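Local coordinates for beta-ketoacyl-[acyl-carrier-protein] synthase III (Pseudomonas aeruginosa, PDB 2X3E), which probably catalyses the condensation that starts fatty acid synthesis, joining an acetyl group from acetyl-CoA to malonyl-ACP with loss of carbon dioxide, at residues Val73-Leu78 / Gly102-Asp107; Ala176-Asp181 / Asp235-Gln240; Val248-Asn253 / Val278-Ala283. The protein carries 1 engineered substitution. All coordinates share one frame; numbering follows the deposited sequence.

Overall arrangement
The three contacts sample the two sheets of the thiolase-like fold and the loops that carry the predicted active-site residues. Interaction 1 joins two parallel strands at the dimer-facing edge of the five-stranded sheet; interaction 2 fastens the end of helix 215-237 to strand 177-184, an outer strand of the second sheet. Interaction 3 brings together two of those active-site residues, His-250 and Asn-280, near the middle of the subunit and next to the engineered Ala-112. Its centre is about 24 Å from that of interaction 1 and 22 Å from that of interaction 2, and the nearest atoms are about 7 and 10 Å away. Interactions 1 and 2 lie farthest apart, about 26 Å between centres.

Interaction 1: Val73-Leu78 / Gly102-Asp107; sequences VDAVVL and GALAFD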
loop_
_atom_site.group_PDB
_atom_site.type_symbol
_atom_site.label_atom_id
_atom_site.label_comp_id
_atom_site.label_asym_id
_atom_site.label_seq_id
_atom_site.Cartn_x
_atom_site.Cartn_y
_atom_site.Cartn_z
ATOM N N VAL A 73 18.092 -6.662 -4.147
ATOM C CA VAL A 73 17.552 -6.179 -2.877
ATOM C C VAL A 73 16.468 -7.158 -2.408
ATOM O O VAL A 73 15.960 -7.954 -3.207
ATOM C CB VAL A 73 16.985 -4.737 -2.989
ATOM C CG1 VAL A 73 18.110 -3.747 -3.336
ATOM C CG2 VAL A 73 15.854 -4.656 -4.021
ATOM N N ASP A 74 16.115 -7.102 -1.125
ATOM C CA ASP A 74 15.168 -8.073 -0.547
ATOM C C ASP A 74 13.714 -7.694 -0.789
ATOM O O ASP A 74 12.831 -8.552 -0.729
ATOM C CB ASP A 74 15.397 -8.224 0.963
ATOM C CG ASP A 74 16.691 -8.925 1.300
ATOM O OD1 ASP A 74 17.059 -9.891 0.596
ATOM O OD2 ASP A 74 17.343 -8.525 2.291
ATOM N N ALA A 75 13.473 -6.410 -1.055
ATOM C CA ALA A 75 12.132 -5.851 -1.092
ATOM C C ALA A 75 12.003 -4.776 -2.175
ATOM O O ALA A 75 12.948 -4.020 -2.430
ATOM C CB ALA A 75 11.774 -5.260 0.277
ATOM N N VAL A 76 10.834 -4.736 -2.811
ATOM C CA VAL A 76 10.505 -3.708 -3.792
ATOM C C VAL A 76 9.125 -3.137 -3.473
ATOM O O VAL A 76 8.123 -3.837 -3.565
ATOM C CB VAL A 76 10.495 -4.261 -5.240
ATOM C CG1 VAL A 76 10.134 -3.150 -6.215
ATOM C CG2 VAL A 76 11.850 -4.878 -5.593
ATOM N N VAL A 77 9.082 -1.862 -3.101
ATOM C CA VAL A 77 7.828 -1.206 -2.736
ATOM C C VAL A 77 7.579 -0.015 -3.653
ATOM O O VAL A 77 8.483 0.785 -3.887
ATOM C CB VAL A 77 7.844 -0.778 -1.256
ATOM C CG1 VAL A 77 6.622 0.088 -0.915
ATOM C CG2 VAL A 77 7.902 -2.016 -0.362
ATOM N N LEU A 78 6.369 0.061 -4.219
ATOM C CA LEU A 78 5.957 1.215 -5.006
ATOM C C LEU A 78 4.968 2.046 -4.213
ATOM O O LEU A 78 3.937 1.531 -3.748
ATOM C CB LEU A 78 5.302 0.818 -6.332
ATOM C CG LEU A 78 5.987 -0.099 -7.352
ATOM C CD1 LEU A 78 5.486 0.230 -8.764
ATOM C CD2 LEU A 78 7.519 -0.098 -7.287
ATOM N N GLY A 102 10.868 -13.248 -6.305
ATOM C CA GLY A 102 11.065 -13.726 -4.942
ATOM C C GLY A 102 11.048 -12.622 -3.901
ATOM O O GLY A 102 10.796 -12.884 -2.727
ATOM N N ALA A 103 11.313 -11.387 -4.319
ATOM C CA ALA A 103 11.354 -10.261 -3.395
ATOM C C ALA A 103 9.985 -9.982 -2.784
ATOM O O ALA A 103 8.940 -10.177 -3.432
ATOM C CB ALA A 103 11.872 -9.007 -4.104
ATOM N N LEU A 104 10.014 -9.548 -1.527
ATOM C CA LEU A 104 8.870 -8.935 -0.860
ATOM C C LEU A 104 8.442 -7.756 -1.740
ATOM O O LEU A 104 9.270 -6.920 -2.065
ATOM C CB LEU A 104 9.344 -8.467 0.521
ATOM C CG LEU A 104 8.544 -7.675 1.543
ATOM C CD1 LEU A 104 9.379 -7.626 2.831
ATOM C CD2 LEU A 104 8.203 -6.286 1.061
ATOM N N ALA A 105 7.177 -7.693 -2.152
ATOM C CA ALA A 105 6.751 -6.616 -3.054
ATOM C C ALA A 105 5.303 -6.212 -2.830
ATOM O O ALA A 105 4.424 -7.068 -2.793
ATOM C CB ALA A 105 6.959 -7.040 -4.511
ATOM N N PHE A 106 5.070 -4.911 -2.673
ATOM C CA PHE A 106 3.714 -4.375 -2.531
ATOM C C PHE A 106 3.641 -2.895 -2.892
ATOM O O PHE A 106 4.670 -2.224 -2.951
ATOM C CB PHE A 106 3.182 -4.615 -1.100
ATOM C CG PHE A 106 3.922 -3.853 -0.009
ATOM C CD1 PHE A 106 3.517 -2.574 0.371
ATOM C CD2 PHE A 106 4.991 -4.438 0.671
ATOM C CE1 PHE A 106 4.175 -1.880 1.386
ATOM C CE2 PHE A 106 5.651 -3.763 1.689
ATOM C CZ PHE A 106 5.250 -2.475 2.049
ATOM N N ASP A 107 2.423 -2.405 -3.142
ATOM C CA ASP A 107 2.170 -0.981 -3.410
ATOM C C ASP A 107 1.616 -0.303 -2.153
ATOM O O ASP A 107 0.838 -0.910 -1.408
ATOM C CB ASP A 107 1.159 -0.786 -4.553
ATOM C CG ASP A 107 1.657 -1.286 -5.908
ATOM O OD1 ASP A 107 2.785 -1.821 -6.011
ATOM O OD2 ASP A 107 0.889 -1.152 -6.898
#
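Ala-75 to Leu-78 and Leu-104 to Asp-107 run as neighbouring parallel strands, 4.6 Å apart at the closest approach of their axes and with their N-to-C directions only 4° apart. They are the two strands of a beta-alpha-beta unit whose helix 91-97 packs on the face carrying Val-76, Leu-78 and Ala-105. Leu-104 uses both backbone polar groups: its N donates to Asp-74 O, and its O receives Val-76 N at 2.8 Å. Farther along, Leu-78 N reaches Phe-106 O at 3.1 Å, whereas Phe-106 N to Val-76 O is weak at 3.4 Å.

On the other face, which helix 114-127 covers at Val-77 and Phe-106, the side chains are apolar. With chi1 at 66°, CG of Phe-106 stands between its backbone N and carbonyl carbon, and the ring leans over the neighbouring strand. There Val-77 CG2 makes a CH-pi contact with one ring face, 3.8 Å from the centroid; a branched valine puts a methyl there without a long side chain. Beside this pair, Ala-75 CB meets Leu-104 CD2. The small Ala-105 lets the strand lie close to Ala-91 of the helix.

Strand 104-109 borders the second subunit, and Asp-107 pairs with an antiparallel strand of that chain. The carboxylate of Asp-107 receives the backbone N atoms of Thr-90 and Ala-91 where the helix begins, and its OD1 rests 3.7 Å from Leu-78 CB.

Interaction 2: Ala176-Asp181 / Asp235-Gln240; sequences ALLAFD and DRVGWQ
The C-terminal end of helix 215-237 packs against strand 177-184, an outer strand of the second sheet, mainly through Arg-236 of the helix and Leu-178, Ala-179 and Asp-181 of segment 176-181. Gly-238, with positive phi, ends the helix, and Trp-239 comes back to the same strand. Leu-178 CD1 lies 4.1 Å from CZ2 of this indole, the two side chains crossing at about a right angle; a contact with CG2 of Val-237, which has two conformers, is less certain. Ala-179, small enough for a close approach, faces CB of Arg-236.

The chain of Arg-236, extended from CG to NE, carries the guanidinium along to Asp-181. Its NH1 forms a salt bridge to Asp-181 OD1 at 2.9 Å; OD1 receives it on its anti lone pair, with carboxylate and guanidinium planes 41° apart. The same NH1 donates to Phe-180 O at 3.3 Å.

Asp-181 has further partners on the same helix, one and two turns before Arg-236: its OD2 takes Ser-229 OG and a salt bridge from Arg-232. A buried carboxylate shared by two arginines and a serine would probably stay ionised, and it ties the last two turns of the helix to the strand.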
loop_
_atom_site.group_PDB
_atom_site.type_symbol
_atom_site.label_atom_id
_atom_site.label_comp_id
_atom_site.label_asym_id
_atom_site.label_seq_id
_atom_site.Cartn_x
_atom_site.Cartn_y
_atom_site.Cartn_z
ATOM N N ALA A 176 21.235 7.651 6.922
ATOM C CA ALA A 176 20.307 7.009 7.841
ATOM C C ALA A 176 19.090 7.900 8.055
ATOM O O ALA A 176 19.215 9.111 8.245
ATOM C CB ALA A 176 20.981 6.708 9.169
ATOM N N LEU A 177 17.913 7.294 8.020
ATOM C CA LEU A 177 16.675 8.024 8.257
ATOM C C LEU A 177 16.588 8.287 9.758
ATOM O O LEU A 177 16.531 7.348 10.544
ATOM C CB LEU A 177 15.472 7.215 7.767
ATOM C CG LEU A 177 15.510 6.734 6.316
ATOM C CD1 LEU A 177 14.235 5.963 6.001
ATOM C CD2 LEU A 177 15.712 7.880 5.338
ATOM N N LEU A 178 16.583 9.563 10.148
ATOM C CA LEU A 178 16.793 9.963 11.551
ATOM C C LEU A 178 15.538 10.135 12.416
ATOM O O LEU A 178 15.545 9.809 13.616
ATOM C CB LEU A 178 17.592 11.268 11.597
ATOM C CG LEU A 178 19.021 11.182 11.064
ATOM C CD1 LEU A 178 19.669 12.557 11.107
ATOM C CD2 LEU A 178 19.831 10.162 11.860
ATOM N N ALA A 179 14.491 10.696 11.829
ATOM C CA ALA A 179 13.254 10.973 12.545
ATOM C C ALA A 179 12.134 11.115 11.534
ATOM O O ALA A 179 12.374 11.583 10.429
ATOM C CB ALA A 179 13.387 12.247 13.356
ATOM N N PHE A 180 10.926 10.697 11.912
ATOM C CA PHE A 180 9.747 10.827 11.066
ATOM C C PHE A 180 8.657 11.645 11.744
ATOM O O PHE A 180 8.553 11.682 12.976
ATOM C CB PHE A 180 9.150 9.455 10.744
ATOM C CG PHE A 180 9.884 8.690 9.695
ATOM C CD1 PHE A 180 9.499 8.769 8.368
ATOM C CD2 PHE A 180 10.932 7.857 10.036
ATOM C CE1 PHE A 180 10.163 8.033 7.394
ATOM C CE2 PHE A 180 11.602 7.127 9.066
ATOM C CZ PHE A 180 11.214 7.217 7.752
ATOM N N ASP A 181 7.861 12.315 10.914
ATOM C CA ASP A 181 6.557 12.838 11.294
ATOM C C ASP A 181 5.579 12.292 10.272
ATOM O O ASP A 181 5.814 12.432 9.078
ATOM C CB ASP A 181 6.524 14.364 11.242
ATOM C CG ASP A 181 5.155 14.924 11.585
ATOM O OD1 ASP A 181 4.717 14.764 12.749
ATOM O OD2 ASP A 181 4.510 15.515 10.698
ATOM N N ASP A 235 12.475 19.828 15.444
ATOM C CA ASP A 235 12.439 19.749 16.902
ATOM C C ASP A 235 12.831 18.361 17.406
ATOM O O ASP A 235 13.524 18.240 18.412
ATOM C CB ASP A 235 11.045 20.126 17.435
ATOM C CG ASP A 235 10.756 21.622 17.348
ATOM O OD1 ASP A 235 11.709 22.428 17.206
ATOM O OD2 ASP A 235 9.561 22.001 17.435
ATOM N N ARG A 236 12.400 17.321 16.694
ATOM C CA ARG A 236 12.722 15.944 17.076
ATOM C C ARG A 236 14.213 15.601 16.933
ATOM O O ARG A 236 14.773 14.922 17.795
ATOM C CB ARG A 236 11.842 14.951 16.305
ATOM C CG ARG A 236 10.434 14.864 16.884
ATOM C CD ARG A 236 9.380 14.283 15.935
ATOM N NE ARG A 236 8.041 14.604 16.447
ATOM C CZ ARG A 236 6.892 14.484 15.779
ATOM N NH1 ARG A 236 6.860 14.022 14.538
ATOM N NH2 ARG A 236 5.755 14.823 16.381
ATOM N N VAL A 237 14.848 16.097 15.875
ATOM C CA VAL A 237 16.247 15.771 15.608
ATOM C C VAL A 237 17.196 16.820 16.208
ATOM O O VAL A 237 18.416 16.631 16.223
ATOM C CB VAL A 237 16.484 15.585 14.095
ATOM C CG1 VAL A 237 16.621 16.933 13.396
ATOM C CG2 VAL A 237 17.700 14.695 13.848
ATOM N N GLY A 238 16.630 17.912 16.722
ATOM C CA GLY A 238 17.410 18.949 17.388
ATOM C C GLY A 238 18.117 19.891 16.433
ATOM O O GLY A 238 19.224 20.347 16.714
ATOM N N TRP A 239 17.475 20.181 15.303
ATOM C CA TRP A 239 17.970 21.178 14.356
ATOM C C TRP A 239 17.103 22.424 14.418
ATOM O O TRP A 239 15.902 22.337 14.638
ATOM C CB TRP A 239 17.931 20.657 12.918
ATOM C CG TRP A 239 18.802 19.491 12.639
ATOM C CD1 TRP A 239 19.840 19.032 13.397
ATOM C CD2 TRP A 239 18.723 18.631 11.500
ATOM N NE1 TRP A 239 20.402 17.928 12.806
ATOM C CE2 TRP A 239 19.739 17.664 11.637
ATOM C CE3 TRP A 239 17.885 18.582 10.376
ATOM C CZ2 TRP A 239 19.945 16.657 10.694
ATOM C CZ3 TRP A 239 18.085 17.580 9.442
ATOM C CH2 TRP A 239 19.113 16.632 9.604
ATOM N N GLN A 240 17.725 23.581 14.227
ATOM C CA GLN A 240 16.995 24.812 13.963
ATOM C C GLN A 240 16.762 24.877 12.460
ATOM O O GLN A 240 17.426 24.172 11.697
ATOM C CB GLN A 240 17.802 26.027 14.410
ATOM C CG GLN A 240 18.086 26.091 15.901
ATOM C CD GLN A 240 18.927 27.302 16.277
ATOM O OE1 GLN A 240 18.825 28.362 15.657
ATOM N NE2 GLN A 240 19.760 27.151 17.303
#

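Interaction 3: Val248-Asn253 / Val278-Ala283; sequences VPHQAN and VGNTVA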
loop_
_atom_site.group_PDB
_atom_site.type_symbol
_atom_site.label_atom_id
_atom_site.label_comp_id
_atom_site.label_asym_id
_atom_site.label_seq_id
_atom_site.Cartn_x
_atom_site.Cartn_y
_atom_site.Cartn_z
ATOM N N VAL A 248 13.433 19.348 0.696
ATOM C CA VAL A 248 12.907 18.737 -0.522
ATOM C C VAL A 248 11.428 18.411 -0.317
ATOM O O VAL A 248 11.075 17.330 0.152
ATOM C CB VAL A 248 13.667 17.459 -0.915
ATOM C CG1 VAL A 248 13.277 17.048 -2.326
ATOM C CG2 VAL A 248 15.162 17.679 -0.826
ATOM N N PRO A 249 10.554 19.370 -0.635
ATOM C CA PRO A 249 9.126 19.158 -0.480
ATOM C C PRO A 249 8.483 18.474 -1.687
ATOM O O PRO A 249 9.024 18.498 -2.801
ATOM C CB PRO A 249 8.591 20.581 -0.344
ATOM C CG PRO A 249 9.532 21.392 -1.098
ATOM C CD PRO A 249 10.869 20.776 -0.934
ATOM N N HIS A 250 7.322 17.878 -1.458
ATOM C CA HIS A 250 6.449 17.505 -2.547
ATOM C C HIS A 250 6.221 18.753 -3.393
ATOM O O HIS A 250 5.886 19.821 -2.870
ATOM C CB HIS A 250 5.121 16.952 -2.008
ATOM C CG HIS A 250 4.010 16.965 -3.010
ATOM N ND1 HIS A 250 4.141 16.413 -4.266
ATOM C CD2 HIS A 250 2.752 17.462 -2.944
ATOM C CE1 HIS A 250 3.012 16.578 -4.933
ATOM N NE2 HIS A 250 2.152 17.208 -4.153
ATOM N N GLN A 251 6.414 18.614 -4.698
ATOM C CA GLN A 251 6.361 19.737 -5.621
ATOM C C GLN A 251 4.900 20.046 -5.979
ATOM O O GLN A 251 4.451 19.809 -7.103
ATOM C CB GLN A 251 7.198 19.427 -6.870
ATOM C CG GLN A 251 8.641 18.950 -6.563
ATOM C CD GLN A 251 9.597 20.074 -6.224
ATOM O OE1 GLN A 251 9.867 20.932 -7.062
ATOM N NE2 GLN A 251 10.133 20.067 -4.995
ATOM N N ALA A 252 4.174 20.598 -5.008
ATOM C CA ALA A 252 2.719 20.756 -5.106
ATOM C C ALA A 252 2.329 21.827 -6.122
ATOM O O ALA A 252 1.412 21.630 -6.924
ATOM C CB ALA A 252 2.133 21.076 -3.739
ATOM N N ASN A 253 3.008 22.966 -6.034
ATOM C CA ASN A 253 2.856 24.064 -6.983
ATOM C C ASN A 253 4.052 25.008 -6.838
ATOM O O ASN A 253 4.815 24.886 -5.887
ATOM C CB ASN A 253 1.545 24.807 -6.712
ATOM C CG ASN A 253 0.958 25.420 -7.958
ATOM O OD1 ASN A 253 1.631 25.531 -8.980
ATOM N ND2 ASN A 253 -0.305 25.824 -7.883
ATOM N N VAL A 278 9.211 19.545 -14.700
ATOM C CA VAL A 278 8.507 18.260 -14.640
ATOM C C VAL A 278 7.067 18.342 -14.138
ATOM O O VAL A 278 6.337 17.362 -14.226
ATOM C CB VAL A 278 9.289 17.227 -13.778
ATOM C CG1 VAL A 278 10.701 17.051 -14.315
ATOM C CG2 VAL A 278 9.325 17.631 -12.302
ATOM N N GLY A 279 6.654 19.497 -13.626
ATOM C CA GLY A 279 5.331 19.635 -13.033
ATOM C C GLY A 279 5.205 18.864 -11.732
ATOM O O GLY A 279 6.206 18.497 -11.115
ATOM N N ASN A 280 3.962 18.633 -11.323
ATOM C CA ASN A 280 3.636 17.936 -10.085
ATOM C C ASN A 280 3.442 16.464 -10.417
ATOM O O ASN A 280 2.473 16.104 -11.081
ATOM C CB ASN A 280 2.360 18.542 -9.483
ATOM C CG ASN A 280 1.903 17.845 -8.208
ATOM O OD1 ASN A 280 2.221 16.686 -7.968
ATOM N ND2 ASN A 280 1.123 18.555 -7.398
ATOM N N THR A 281 4.379 15.628 -9.975
ATOM C CA THR A 281 4.372 14.198 -10.290
ATOM C C THR A 281 3.945 13.328 -9.095
ATOM O O THR A 281 4.185 12.114 -9.088
ATOM C CB THR A 281 5.756 13.750 -10.798
ATOM O OG1 THR A 281 6.747 14.006 -9.796
ATOM C CG2 THR A 281 6.133 14.492 -12.079
ATOM N N VAL A 282 3.300 13.946 -8.101
ATOM C CA VAL A 282 2.696 13.218 -6.965
ATOM C C VAL A 282 3.748 12.373 -6.226
ATOM O O VAL A 282 4.735 12.937 -5.760
ATOM C CB VAL A 282 1.434 12.419 -7.406
ATOM C CG1 VAL A 282 0.648 11.923 -6.196
ATOM C CG2 VAL A 282 0.534 13.286 -8.261
ATOM N N ALA A 283 3.598 11.052 -6.131
ATOM C CA ALA A 283 4.535 10.256 -5.321
ATOM C C ALA A 283 5.989 10.339 -5.826
ATOM O O ALA A 283 6.925 10.187 -5.045
ATOM C CB ALA A 283 4.063 8.781 -5.205
HETATM O O HOH W 1 -0.606 17.846 -5.193
#
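The side-chain amide of Asn-280 lies across the edge of the His-250 imidazole, its OD1 3.1 Å from CE1 and near the ring plane, while ring and amide planes stand 67° apart. These are two members of the Cys-His-Asn active site of the FabH family, as predicted for this enzyme; the third, normally the nucleophilic cysteine, is here the engineered Ala-112, whose side chain comes within about 3 Å of that of His-250.

Asn-280 OD1 accepts the backbone N of Val-282 at 2.9 Å, an Asx turn that fixes the amide, and ND2 donates to Ala-252 O at 3.1 Å. That bond is bent, at 138°, and its acceptor lies well out of the amide plane. Asparagine suits the place since its one short side chain offers an acceptor to its own loop and a donor to the opposite one; with CG anti to the backbone N (chi1 178°), the amide reaches the 248-253 segment. On the ring, ND1 of His-250 is hydrogen-bonded to Ser-285 OG, which also bonds Val-282 O, so this serine is a second-shell link between the two loops. Over one ring face lies the backbone N of Ala-252, 3.9 Å above the plane. It is carried there by an inverse gamma turn centred on Gln-251, whose NE2 donates to Pro-249 O and to Val-272 O, while OE1 accepts from Asn-274 N.

Gln-251 is the first residue of the predicted ACP-binding region. In relatives the His and Asn nitrogens form an oxyanion hole for the malonyl thioester; consistent with that, one water sits 3.0 Å from His-250 NE2, in the ring plane, and accepts from Asn-280 ND2 at 2.9 Å.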